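Local coordinates for protein cystalysin (Treponema denticola, PDB 1C7N) that is a two-chain protein of the aminotransferase class I and II family that binds pyridoxal-5'-phosphate, at residues Leu17-Asp20 and Leu21-Gln25. Numbering follows the deposited sequence.
Sequences LKWD and LMYSQ
Y23 lies alongside W19, one turn further along the short alpha-helix 17-25, and its side chain is the one to follow. This helix belongs to the N-terminal part of a chain with the fold of the class I and II aminotransferases, its centre about 20 Å from the centre of the chain. From the Y23 backbone, Y23 N gives the helix bond to W19 O, 3.1 Å and nearly straight at 171°. Y23 CB sits 3.9 Å from W19 O. With CG beside the backbone N (chi1 -68°), the ring leans back over the preceding turn, and CD1 comes to 3.0 Å from W19 O, a tight approach. Further out, CE1 packs on W19 CE3 at 3.9 Å, and the hydroxyl ends beside the indole rim, near the indole plane, between CE3 and CZ3.

M22 fills in from the neighbouring position. Its chain runs extended and then bends at chi3 (67°), which brings CE over one face of the Y23 ring, offset toward the rim; the same methyl is 3.8 Å from W19 CE3. The far edge of the indole is fixed separately, by a hydrogen bond from W19 NE1 to E42, which also shares a salt bridge with K18, as does D40. One residue further along, S24 N bonds D20 O at 3.0 Å, and S24 CB rests 3.3 Å from D20 O.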
# COMPACT_ATOMS: atom_id res chain seq x y z
N LEU A 17 -8.28 4.37 13.76
CA LEU A 17 -8.32 5.81 13.52
C LEU A 17 -9.66 6.38 13.96
O LEU A 17 -9.72 7.51 14.47
CB LEU A 17 -8.09 6.14 12.04
CG LEU A 17 -6.69 5.91 11.48
CD1 LEU A 17 -5.63 6.48 12.42
CD2 LEU A 17 -6.46 4.44 11.31
N LYS A 18 -10.72 5.60 13.78
CA LYS A 18 -12.06 6.03 14.16
C LYS A 18 -12.20 6.23 15.66
O LYS A 18 -12.75 7.23 16.12
CB LYS A 18 -13.11 5.03 13.68
CG LYS A 18 -14.54 5.44 14.05
CD LYS A 18 -15.59 4.54 13.43
CE LYS A 18 -15.49 3.11 13.92
NZ LYS A 18 -16.49 2.24 13.24
N TRP A 19 -11.71 5.26 16.44
CA TRP A 19 -11.80 5.36 17.89
C TRP A 19 -10.82 6.39 18.46
O TRP A 19 -11.15 7.12 19.38
CB TRP A 19 -11.56 3.98 18.53
CG TRP A 19 -12.76 3.07 18.46
CD1 TRP A 19 -13.36 2.59 17.33
CD2 TRP A 19 -13.51 2.54 19.57
NE1 TRP A 19 -14.43 1.80 17.66
CE2 TRP A 19 -14.54 1.75 19.03
CE3 TRP A 19 -13.40 2.66 20.96
CZ2 TRP A 19 -15.47 1.07 19.84
CZ3 TRP A 19 -14.32 1.99 21.76
CH2 TRP A 19 -15.35 1.21 21.20
N ASP A 20 -9.61 6.45 17.92
CA ASP A 20 -8.64 7.43 18.42
C ASP A 20 -9.17 8.83 18.14
O ASP A 20 -8.94 9.76 18.92
CB ASP A 20 -7.27 7.24 17.76
CG ASP A 20 -6.63 5.90 18.12
OD1 ASP A 20 -7.07 5.26 19.10
OD2 ASP A 20 -5.68 5.49 17.42
N LEU A 21 -9.90 8.99 17.04
CA LEU A 21 -10.47 10.28 16.68
C LEU A 21 -11.50 10.71 17.71
O LEU A 21 -11.57 11.88 18.08
CB LEU A 21 -11.12 10.22 15.29
CG LEU A 21 -11.88 11.48 14.86
CD1 LEU A 21 -10.94 12.68 14.92
CD2 LEU A 21 -12.43 11.31 13.44
N MET A 22 -12.30 9.76 18.16
CA MET A 22 -13.33 10.03 19.16
C MET A 22 -12.71 10.52 20.45
O MET A 22 -13.11 11.56 20.99
CB MET A 22 -14.16 8.77 19.42
CG MET A 22 -15.08 8.85 20.62
SD MET A 22 -16.02 7.32 20.87
CE MET A 22 -14.74 6.18 21.32
N TYR A 23 -11.73 9.78 20.96
CA TYR A 23 -11.06 10.17 22.20
C TYR A 23 -10.36 11.51 22.07
O TYR A 23 -10.28 12.27 23.03
CB TYR A 23 -10.06 9.08 22.63
CG TYR A 23 -10.73 7.79 23.04
CD1 TYR A 23 -10.61 6.63 22.26
CD2 TYR A 23 -11.50 7.72 24.20
CE1 TYR A 23 -11.26 5.45 22.62
CE2 TYR A 23 -12.15 6.54 24.57
CZ TYR A 23 -12.03 5.41 23.78
OH TYR A 23 -12.67 4.25 24.14
N SER A 24 -9.86 11.80 20.87
CA SER A 24 -9.17 13.06 20.62
C SER A 24 -10.17 14.21 20.64
O SER A 24 -9.86 15.32 21.10
CB SER A 24 -8.48 13.02 19.26
OG SER A 24 -7.79 14.23 19.01
N GLN A 25 -11.37 13.96 20.14
CA GLN A 25 -12.41 14.98 20.10
C GLN A 25 -13.03 15.21 21.47
O GLN A 25 -13.39 16.33 21.82
CB GLN A 25 -13.50 14.58 19.10
CG GLN A 25 -13.13 14.88 17.66
CD GLN A 25 -14.14 14.32 16.68
OE1 GLN A 25 -14.13 14.67 15.51
NE2 GLN A 25 -15.01 13.44 17.16